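Local coordinates for Lmo2125 protein (Listeria monocytogenes serovar 1/2a, PDB 5TU0) that binds maltose as a bacterial extracellular solute-binding lipoprotein and probably hands the sugar to a transporter in the cell membrane, at residues S67-D70 against R71-S74; G73-G76 against Q77-H80; N280-K283 against N284-V287; Q289-L292 against D293-N297. The protein carries 2 engineered substitutions. All blocks are in the same frame, centred on the assembly; numbering follows the deposited sequence.

Contact 1: residues S67-D70 against R71-S74; sequences SAFD and RIGS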
loop_
_atom_site.group_PDB
_atom_site.type_symbol
_atom_site.label_atom_id
_atom_site.label_comp_id
_atom_site.label_asym_id
_atom_site.label_seq_id
_atom_site.Cartn_x
_atom_site.Cartn_y
_atom_site.Cartn_z
ATOM N N SER A 67 -11.932 -2.520 -4.248
ATOM C CA SER A 67 -10.872 -3.505 -4.174
ATOM C C SER A 67 -9.532 -2.815 -4.010
ATOM O O SER A 67 -9.319 -1.723 -4.551
ATOM C CB SER A 67 -10.835 -4.361 -5.441
ATOM O OG SER A 67 -9.719 -5.253 -5.434
ATOM N N ALA A 68 -8.645 -3.440 -3.236
ATOM C CA ALA A 68 -7.271 -2.979 -3.158
ATOM C C ALA A 68 -6.720 -3.036 -4.580
ATOM O O ALA A 68 -7.097 -3.927 -5.360
ATOM C CB ALA A 68 -6.451 -3.880 -2.261
ATOM N N PHE A 69 -5.815 -2.114 -4.914
ATOM C CA PHE A 69 -5.206 -2.082 -6.250
ATOM C C PHE A 69 -4.528 -3.404 -6.617
ATOM O O PHE A 69 -4.623 -3.853 -7.759
ATOM C CB PHE A 69 -4.132 -0.982 -6.377
ATOM C CG PHE A 69 -4.658 0.434 -6.381
ATOM C CD1 PHE A 69 -5.854 0.771 -7.011
ATOM C CD2 PHE A 69 -3.886 1.453 -5.849
ATOM C CE1 PHE A 69 -6.300 2.083 -7.033
ATOM C CE2 PHE A 69 -4.323 2.763 -5.880
ATOM C CZ PHE A 69 -5.535 3.074 -6.484
ATOM N N ASP A 70 -3.890 -4.041 -5.643
ATOM C CA ASP A 70 -3.137 -5.275 -5.931
ATOM C C ASP A 70 -3.933 -6.489 -6.443
ATOM O O ASP A 70 -3.333 -7.423 -7.001
ATOM C CB ASP A 70 -2.230 -5.670 -4.741
ATOM C CG ASP A 70 -3.001 -5.969 -3.450
ATOM O OD1 ASP A 70 -4.215 -6.265 -3.471
ATOM O OD2 ASP A 70 -2.348 -5.918 -2.382
ATOM N N ARG A 71 -5.251 -6.466 -6.253
ATOM C CA ARG A 71 -6.177 -7.524 -6.691
ATOM C C ARG A 71 -6.997 -7.205 -7.952
ATOM O O ARG A 71 -7.614 -8.097 -8.514
ATOM C CB ARG A 71 -7.176 -7.802 -5.560
ATOM C CG ARG A 71 -6.593 -8.555 -4.387
ATOM C CD ARG A 71 -6.728 -10.048 -4.639
ATOM N NE ARG A 71 -8.109 -10.495 -4.385
ATOM C CZ ARG A 71 -8.641 -11.644 -4.801
ATOM N NH1 ARG A 71 -9.899 -11.947 -4.473
ATOM N NH2 ARG A 71 -7.935 -12.496 -5.545
ATOM N N ILE A 72 -7.025 -5.950 -8.385
ATOM C CA ILE A 72 -7.891 -5.559 -9.515
ATOM C C ILE A 72 -7.532 -6.255 -10.816
ATOM O O ILE A 72 -8.403 -6.792 -11.496
ATOM C CB ILE A 72 -7.945 -4.030 -9.682
ATOM C CG1 ILE A 72 -8.656 -3.428 -8.469
ATOM C CG2 ILE A 72 -8.676 -3.649 -10.970
ATOM C CD1 ILE A 72 -8.714 -1.909 -8.418
ATOM N N GLY A 73 -6.250 -6.266 -11.148
ATOM C CA GLY A 73 -5.775 -6.936 -12.358
ATOM C C GLY A 73 -6.158 -8.404 -12.375
ATOM O O GLY A 73 -6.708 -8.911 -13.365
ATOM N N SER A 74 -5.898 -9.080 -11.270
ATOM C CA SER A 74 -6.225 -10.505 -11.170
ATOM C C SER A 74 -7.725 -10.804 -11.301
ATOM O O SER A 74 -8.115 -11.774 -11.954
ATOM C CB SER A 74 -5.725 -11.074 -9.849
ATOM O OG SER A 74 -6.200 -12.390 -9.695
HETATM O O HOH W 1 -4.457 -3.825 -10.469
HETATM O O HOH W 2 -3.987 -8.116 -9.515
#
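The Phe69 ring meets Ile72 at its edge: CD1 of Ile72 lies near the ring plane, 4.2 Å from Phe69 CD1, and the two side chains run alongside each other in the same direction. Farther out, Phe69 packs on Pro110 and Ile72 on Tyr107, both of strand 105-121. The other flat pair is looser. Asp70 OD1 is 3.4 Å from Arg71 CG, so the carboxylate touches the aliphatic start of the arginine chain, whereas that chain bends at chi2 and chi3, carrying the guanidinium away with its plane turned 64° from that of the carboxylate.

Under these groups the first helical turn is made by i to i+3 bonds, and waters bridge the next steps. Arg71 N donates to Ala68 O (3.3 Å) and Ile72 N to Phe69 O (3.2 Å), both three residues back. The usual four-residue bond does not follow, since Phe69 O and Gly73 N are 4.5 Å apart; a water touching both fills the step, and a second water receives Ser74 N and donates to Asp70 O at 2.7 Å. Ser67 OG, anti to its own nitrogen (chi1 175°), hydrogen-bonds Ala68 O from the face opposite Arg71 N, gripping that carbonyl from two sides. The same hydroxyl rests 3.7 Å from Ile72 CG1.

Asp70 OD2 makes a weak hydrogen bond to O3 of a bound glucose unit. The arrangement is a strand-to-helix junction, strand 64-68 passing into helix 69-77, that presents an acidic side chain to the maltose pocket of this binding protein.

Contact 2: residues G73-G76 against Q77-H80; sequences GSLG and QQGH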
loop_
_atom_site.group_PDB
_atom_site.type_symbol
_atom_site.label_atom_id
_atom_site.label_comp_id
_atom_site.label_asym_id
_atom_site.label_seq_id
_atom_site.Cartn_x
_atom_site.Cartn_y
_atom_site.Cartn_z
ATOM N N GLY A 73 -6.250 -6.266 -11.148
ATOM C CA GLY A 73 -5.775 -6.936 -12.358
ATOM C C GLY A 73 -6.158 -8.404 -12.375
ATOM O O GLY A 73 -6.708 -8.911 -13.365
ATOM N N SER A 74 -5.898 -9.080 -11.270
ATOM C CA SER A 74 -6.225 -10.505 -11.170
ATOM C C SER A 74 -7.725 -10.804 -11.301
ATOM O O SER A 74 -8.115 -11.774 -11.954
ATOM C CB SER A 74 -5.725 -11.074 -9.849
ATOM O OG SER A 74 -6.200 -12.390 -9.695
ATOM N N LEU A 75 -8.565 -9.988 -10.663
ATOM C CA LEU A 75 -9.996 -10.215 -10.733
ATOM C C LEU A 75 -10.484 -9.926 -12.149
ATOM O O LEU A 75 -11.430 -10.550 -12.632
ATOM C CB LEU A 75 -10.747 -9.368 -9.698
ATOM C CG LEU A 75 -10.473 -9.788 -8.245
ATOM C CD1 LEU A 75 -10.883 -8.708 -7.265
ATOM C CD2 LEU A 75 -11.159 -11.102 -7.926
ATOM N N GLY A 76 -9.843 -8.969 -12.809
ATOM C CA GLY A 76 -10.208 -8.645 -14.191
ATOM C C GLY A 76 -9.834 -9.771 -15.138
ATOM O O GLY A 76 -10.634 -10.160 -15.986
ATOM N N GLN A 77 -8.612 -10.286 -15.004
ATOM C CA GLN A 77 -8.154 -11.401 -15.846
ATOM C C GLN A 77 -9.009 -12.649 -15.694
ATOM O O GLN A 77 -9.284 -13.350 -16.673
ATOM C CB GLN A 77 -6.706 -11.782 -15.518
ATOM C CG GLN A 77 -5.673 -10.817 -16.026
ATOM C CD GLN A 77 -4.253 -11.313 -15.754
ATOM O OE1 GLN A 77 -3.938 -11.811 -14.654
ATOM N NE2 GLN A 77 -3.389 -11.158 -16.739
ATOM N N GLN A 78 -9.427 -12.917 -14.460
ATOM C CA GLN A 78 -10.254 -14.081 -14.149
ATOM C C GLN A 78 -11.697 -13.953 -14.631
ATOM O O GLN A 78 -12.459 -14.887 -14.493
ATOM C CB GLN A 78 -10.251 -14.349 -12.648
ATOM C CG GLN A 78 -8.912 -14.833 -12.104
ATOM C CD GLN A 78 -8.917 -14.915 -10.590
ATOM O OE1 GLN A 78 -9.908 -14.571 -9.941
ATOM N NE2 GLN A 78 -7.810 -15.361 -10.019
ATOM N N GLY A 79 -12.074 -12.793 -15.165
ATOM C CA GLY A 79 -13.417 -12.590 -15.698
ATOM C C GLY A 79 -14.478 -12.133 -14.713
ATOM O O GLY A 79 -15.663 -12.098 -15.064
ATOM N N HIS A 80 -14.077 -11.737 -13.502
ATOM C CA HIS A 80 -15.055 -11.323 -12.476
ATOM C C HIS A 80 -15.410 -9.825 -12.478
ATOM O O HIS A 80 -16.438 -9.428 -11.922
ATOM C CB HIS A 80 -14.554 -11.739 -11.090
ATOM C CG HIS A 80 -14.205 -13.193 -10.986
ATOM N ND1 HIS A 80 -15.100 -14.199 -11.280
ATOM C CD2 HIS A 80 -13.067 -13.809 -10.589
ATOM C CE1 HIS A 80 -14.526 -15.370 -11.087
ATOM N NE2 HIS A 80 -13.292 -15.160 -10.662
HETATM O O HOH W 3 -8.520 -13.017 -7.942
#
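His80 N donates to Leu75 O across 3.0 Å, almost in line with the carbonyl, and Gly79 N donates to Gly76 O at 3.1 Å from well above the carbonyl plane; these two bonds end the helix. Just before this, the bonds are regular i to i+4: Gln77 N reaches Gly73 O at 2.9 Å with an N-H...O angle of 166°, and Gln78 N reaches Ser74 O.

Side chains follow the same path. The Gln78 chain lies over the Ser74 carbonyl, its CG 3.2 Å from Ser74 O, and extends to bring the amide beside Ser74 OG. There a water bridges the two, donating to Gln78 OE1 (2.9 Å) and hydrogen-bonded to Ser74 OG. Gln77 is laid along Gly73 in a similar way, with CG 3.4 Å from Gly73 O, but its amide NE2 is taken by Asp103. The His80 ring has Gln78 O over the centre of one face, 3.9 Å above the plane, while the in-plane edge meets Gln78 OE1.

The second shell fixes that ring and the chain behind it: His80 ND1 is hydrogen-bonded to Tyr281 OH, Gly79 O accepts from Asn280 ND2, and Leu75 and His80 both pack against helix 45-58. The chain reverses at Gly79, which has a positive phi of 87°, a conformation glycine adopts readily. Positive phi together with the paired six-to-one and five-to-two bonds defines a Schellman motif, here closing helix 69-77.

Contact 3: residues N280-K283 against N284-V287; sequences NYSK and NKDV. With TTN (tartronate), chain C.
From Ser282, which is extended (psi 144°), the backbone passes through Asn284 at the N-cap position into the helix that starts at Lys285. Asn284 N donates 2.9 Å to Ser282 OG, a bond between residues two apart that forms an ST turn. Ser282 has its hydroxyl anti to the backbone nitrogen (chi1 178°), which swings it under the next-but-one amide. That OG is also hydrogen-bonded to Asp63 OD1, which Asn284 ND2 reaches as well, so one aspartate oxygen steadies both ends of the turn.

Lys285 runs back along the loop with its chain extended beyond CG. CE packs 3.5 Å from Ser282 O, and NZ is held by two acceptors of a single residue: Asn280 O at 2.9 Å, approached from above the carbonyl plane, and Asn280 OD1 at 2.9 Å, approached with a 34° tilt. The ammonium is therefore spent on the loop.

Asn284 offers no capping bond to the helix; the bound tartronate meets the N-terminal amides in its place. Lys285 N donates to TTN O4 at 3.0 Å and Asp286 N to TTN O1 at 3.1 Å, so each carboxylate takes one backbone N-H. Between the two carboxylates, the C2 hydroxyl O3 donates to Lys283 O (2.6 Å), so that three bonds, one from each functional group, hold the tartronate's orientation. An anion taking the N-H groups of the first helical turn is what the partial positive charge of a helix start would favour, while the Asp286 carboxylate and TTN O1, so close together, may disfavour each other unless a proton is shared.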
loop_
_atom_site.group_PDB
_atom_site.type_symbol
_atom_site.label_atom_id
_atom_site.label_comp_id
_atom_site.label_asym_id
_atom_site.label_seq_id
_atom_site.Cartn_x
_atom_site.Cartn_y
_atom_site.Cartn_z
ATOM N N ASN A 280 -18.600 -8.119 -13.325
ATOM C CA ASN A 280 -18.773 -8.491 -14.737
ATOM C C ASN A 280 -20.114 -9.206 -14.939
ATOM O O ASN A 280 -20.547 -9.378 -16.073
ATOM C CB ASN A 280 -17.630 -9.389 -15.213
ATOM C CG ASN A 280 -17.437 -9.364 -16.728
ATOM O OD1 ASN A 280 -17.858 -8.431 -17.423
ATOM N ND2 ASN A 280 -16.741 -10.369 -17.235
ATOM N N TYR A 281 -20.765 -9.596 -13.838
ATOM C CA TYR A 281 -22.061 -10.280 -13.865
ATOM C C TYR A 281 -23.216 -9.302 -13.718
ATOM O O TYR A 281 -24.378 -9.701 -13.781
ATOM C CB TYR A 281 -22.126 -11.307 -12.722
ATOM C CG TYR A 281 -20.902 -12.222 -12.644
ATOM C CD1 TYR A 281 -20.848 -13.408 -13.357
ATOM C CD2 TYR A 281 -19.814 -11.889 -11.836
ATOM C CE1 TYR A 281 -19.742 -14.240 -13.292
ATOM C CE2 TYR A 281 -18.697 -12.715 -11.756
ATOM C CZ TYR A 281 -18.664 -13.884 -12.497
ATOM O OH TYR A 281 -17.573 -14.691 -12.421
ATOM N N SER A 282 -22.906 -8.022 -13.528
ATOM C CA SER A 282 -23.931 -7.019 -13.330
ATOM C C SER A 282 -24.827 -6.857 -14.546
ATOM O O SER A 282 -24.385 -6.950 -15.697
ATOM C CB SER A 282 -23.314 -5.673 -12.971
ATOM O OG SER A 282 -24.319 -4.676 -12.830
ATOM N N LYS A 283 -26.095 -6.610 -14.263
ATOM C CA LYS A 283 -27.079 -6.389 -15.292
ATOM C C LYS A 283 -27.309 -4.875 -15.382
ATOM O O LYS A 283 -28.162 -4.422 -16.150
ATOM C CB LYS A 283 -28.387 -7.111 -14.898
ATOM C CG LYS A 283 -28.986 -7.959 -15.996
ATOM C CD LYS A 283 -28.110 -9.173 -16.243
ATOM C CE LYS A 283 -28.765 -10.150 -17.201
ATOM N NZ LYS A 283 -27.899 -11.349 -17.411
ATOM N N ASN A 284 -26.537 -4.102 -14.606
ATOM C CA ASN A 284 -26.674 -2.649 -14.544
ATOM C C ASN A 284 -25.347 -1.939 -14.833
ATOM O O ASN A 284 -25.012 -0.955 -14.174
ATOM C CB ASN A 284 -27.139 -2.267 -13.140
ATOM C CG ASN A 284 -28.448 -2.935 -12.747
ATOM O OD1 ASN A 284 -29.495 -2.641 -13.308
ATOM N ND2 ASN A 284 -28.393 -3.796 -11.747
ATOM N N LYS A 285 -24.604 -2.434 -15.817
ATOM C CA LYS A 285 -23.289 -1.874 -16.141
ATOM C C LYS A 285 -23.249 -0.390 -16.569
ATOM O O LYS A 285 -22.286 0.308 -16.247
ATOM C CB LYS A 285 -22.570 -2.750 -17.159
ATOM C CG LYS A 285 -22.224 -4.122 -16.607
ATOM C CD LYS A 285 -21.343 -4.914 -17.555
ATOM C CE LYS A 285 -21.160 -6.322 -17.038
ATOM N NZ LYS A 285 -20.346 -7.139 -17.962
ATOM N N ASP A 286 -24.272 0.091 -17.286
ATOM C CA ASP A 286 -24.303 1.508 -17.700
ATOM C C ASP A 286 -24.423 2.387 -16.462
ATOM O O ASP A 286 -23.667 3.341 -16.312
ATOM C CB ASP A 286 -25.457 1.823 -18.670
ATOM C CG ASP A 286 -25.286 1.178 -20.038
ATOM O OD1 ASP A 286 -24.142 0.846 -20.427
ATOM O OD2 ASP A 286 -26.316 1.035 -20.746
ATOM N N VAL A 287 -25.369 2.067 -15.575
ATOM C CA VAL A 287 -25.526 2.841 -14.340
ATOM C C VAL A 287 -24.287 2.692 -13.447
ATOM O O VAL A 287 -23.871 3.662 -12.808
ATOM C CB VAL A 287 -26.810 2.486 -13.567
ATOM C CG1 VAL A 287 -26.887 3.276 -12.270
ATOM C CG2 VAL A 287 -28.034 2.796 -14.418
HETATM C C1 TTN C . -26.671 -2.514 -18.781
HETATM C C2 TTN C . -26.996 -3.919 -19.228
HETATM C C3 TTN C . -25.981 -4.919 -18.746
HETATM O O1 TTN C . -25.609 -1.999 -19.188
HETATM O O2 TTN C . -27.458 -1.906 -18.017
HETATM O O3 TTN C . -28.289 -4.325 -18.752
HETATM O O4 TTN C . -25.284 -4.647 -17.746
HETATM O O5 TTN C . -25.878 -6.002 -19.364
#

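Contact 4: residues Q289-L292 against D293-N297; sequences QKWL and DYVTN
Trp291, Tyr294 and Val295 meet on the inner face of the last turns of an alpha-helix, 285-295, which packs against helix 17-34 and strands 64-68 and 272-278. Val295 CB stands 3.9 Å above one face of the Trp291 ring, offset toward its rim. Tyr294 comes over the same indole with its CD2 4.1 Å from Trp291 CZ3, the two aromatic planes inclined at 39°. Phe30 and Trp276 each meet Trp291 edge-to-face.

The backbone acceptors are served in the alpha-helical way. Asp293 N donates to Gln289 O, Tyr294 N to Lys290 O, and Val295 N to Trp291 O at 2.8 Å with an almost straight N-H...O angle of 178°. Beyond the helix, Tyr294 O takes Asn297 N and also Asn300 ND2, and the phenol of Tyr294 is hydrogen-bonded to Ile26 O. Asn297 OD1 accepts from Asn300 N, capping the following helix.

On the polar side, Gln289 NE2 makes a weak bond of 3.2 Å to Asp293 OD1, with the amide and carboxylate planes well turned from each other. Its chain bends at chi2, which brings the amide over the next turn, but its stronger partner is Lys85 O. Asp293 OD1 has in addition a weak bond from Gly87 N.

Thr296 leaves helical angles and finishes the helix through two donors. Its hydroxyl, set between nitrogen and carbonyl carbon (chi1 62°), also receives Asn88 ND2; Thr296 N at 3.1 Å and Thr296 OG1 at 2.6 Å reach Leu292 O from opposite faces of the carbonyl plane.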
loop_
_atom_site.group_PDB
_atom_site.type_symbol
_atom_site.label_atom_id
_atom_site.label_comp_id
_atom_site.label_asym_id
_atom_site.label_seq_id
_atom_site.Cartn_x
_atom_site.Cartn_y
_atom_site.Cartn_z
ATOM N N GLN A 289 -21.198 2.284 -14.453
ATOM C CA GLN A 289 -20.158 3.146 -15.054
ATOM C C GLN A 289 -20.374 4.591 -14.593
ATOM O O GLN A 289 -19.418 5.294 -14.222
ATOM C CB GLN A 289 -20.186 3.078 -16.583
ATOM C CG GLN A 289 -19.203 4.029 -17.261
ATOM C CD GLN A 289 -17.755 3.649 -17.013
ATOM O OE1 GLN A 289 -17.308 2.580 -17.439
ATOM N NE2 GLN A 289 -16.998 4.529 -16.345
ATOM N N LYS A 290 -21.637 5.022 -14.607
ATOM C CA LYS A 290 -21.980 6.357 -14.150
ATOM C C LYS A 290 -21.598 6.510 -12.667
ATOM O O LYS A 290 -21.078 7.534 -12.286
ATOM C CB LYS A 290 -23.446 6.673 -14.412
ATOM C CG LYS A 290 -23.778 6.798 -15.907
ATOM C CD LYS A 290 -25.262 7.027 -16.105
ATOM C CE LYS A 290 -25.643 7.270 -17.563
ATOM N NZ LYS A 290 -25.414 6.074 -18.423
ATOM N N TRP A 291 -21.801 5.472 -11.867
ATOM C CA TRP A 291 -21.417 5.506 -10.437
ATOM C C TRP A 291 -19.916 5.699 -10.258
ATOM O O TRP A 291 -19.494 6.500 -9.442
ATOM C CB TRP A 291 -21.877 4.247 -9.686
ATOM C CG TRP A 291 -21.425 4.244 -8.255
ATOM C CD1 TRP A 291 -20.316 3.632 -7.747
ATOM C CD2 TRP A 291 -22.033 4.938 -7.168
ATOM N NE1 TRP A 291 -20.205 3.882 -6.403
ATOM C CE2 TRP A 291 -21.253 4.688 -6.024
ATOM C CE3 TRP A 291 -23.166 5.751 -7.049
ATOM C CZ2 TRP A 291 -21.580 5.207 -4.767
ATOM C CZ3 TRP A 291 -23.494 6.267 -5.796
ATOM C CH2 TRP A 291 -22.695 5.993 -4.672
ATOM N N LEU A 292 -19.110 4.950 -11.009
ATOM C CA LEU A 292 -17.662 5.113 -10.922
ATOM C C LEU A 292 -17.220 6.553 -11.238
ATOM O O LEU A 292 -16.362 7.114 -10.542
ATOM C CB LEU A 292 -16.923 4.108 -11.822
ATOM C CG LEU A 292 -16.514 2.773 -11.184
ATOM C CD1 LEU A 292 -17.704 2.033 -10.591
ATOM C CD2 LEU A 292 -15.777 1.886 -12.182
ATOM N N ASP A 293 -17.810 7.134 -12.288
ATOM C CA ASP A 293 -17.501 8.509 -12.719
ATOM C C ASP A 293 -17.958 9.527 -11.680
ATOM O O ASP A 293 -17.329 10.579 -11.512
ATOM C CB ASP A 293 -18.168 8.829 -14.071
ATOM C CG ASP A 293 -17.570 8.025 -15.234
ATOM O OD1 ASP A 293 -16.490 7.414 -15.069
ATOM O OD2 ASP A 293 -18.190 8.004 -16.321
ATOM N N TYR A 294 -19.081 9.230 -11.031
ATOM C CA TYR A 294 -19.599 10.071 -9.953
ATOM C C TYR A 294 -18.710 10.021 -8.694
ATOM O O TYR A 294 -18.196 11.053 -8.224
ATOM C CB TYR A 294 -21.008 9.601 -9.581
ATOM C CG TYR A 294 -21.645 10.313 -8.407
ATOM C CD1 TYR A 294 -22.220 11.565 -8.564
ATOM C CD2 TYR A 294 -21.712 9.715 -7.146
ATOM C CE1 TYR A 294 -22.824 12.223 -7.491
ATOM C CE2 TYR A 294 -22.314 10.372 -6.067
ATOM C CZ TYR A 294 -22.870 11.629 -6.253
ATOM O OH TYR A 294 -23.469 12.315 -5.212
ATOM N N VAL A 295 -18.522 8.821 -8.149
ATOM C CA VAL A 295 -17.809 8.665 -6.882
ATOM C C VAL A 295 -16.331 9.088 -6.965
ATOM O O VAL A 295 -15.726 9.423 -5.942
ATOM C CB VAL A 295 -17.982 7.225 -6.299
ATOM C CG1 VAL A 295 -17.172 6.203 -7.081
ATOM C CG2 VAL A 295 -17.547 7.159 -4.844
ATOM N N THR A 296 -15.761 9.091 -8.175
ATOM C CA THR A 296 -14.368 9.507 -8.367
ATOM C C THR A 296 -14.231 10.956 -8.869
ATOM O O THR A 296 -13.118 11.383 -9.191
ATOM C CB THR A 296 -13.551 8.526 -9.260
ATOM O OG1 THR A 296 -14.116 8.452 -10.576
ATOM C CG2 THR A 296 -13.519 7.154 -8.653
ATOM N N ASN A 297 -15.328 11.725 -8.926
ATOM C CA ASN A 297 -15.192 13.129 -9.329
ATOM C C ASN A 297 -14.641 13.937 -8.148
ATOM O O ASN A 297 -14.522 13.419 -7.029
ATOM C CB ASN A 297 -16.476 13.734 -9.945
ATOM C CG ASN A 297 -17.609 13.957 -8.945
ATOM O OD1 ASN A 297 -17.407 14.058 -7.747
ATOM N ND2 ASN A 297 -18.826 14.038 -9.474
#

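Following the chain, contact 1 opens helix 69-77 directly after strand 64-68, and contact 2 ends it; they touch through Ser67 OG and Leu75 CD1. The chain returns some two hundred residues later, when strand 272-278, antiparallel to 64-68, runs into contact 3, which starts helix 285-295. Contact 4 adjoins it and ends that helix. Contacts 1 and 2 overlap at Gly73 and Ser74; the others follow in series, and none nests or crosses. Contacts 2 and 3 meet in space, where His80 O and Asn280 N, 2.9 Å apart, probably hydrogen-bond, tying the end of one helix to the loop before the other. Contacts 1 and 4 stay about 9 Å apart at their nearest atoms.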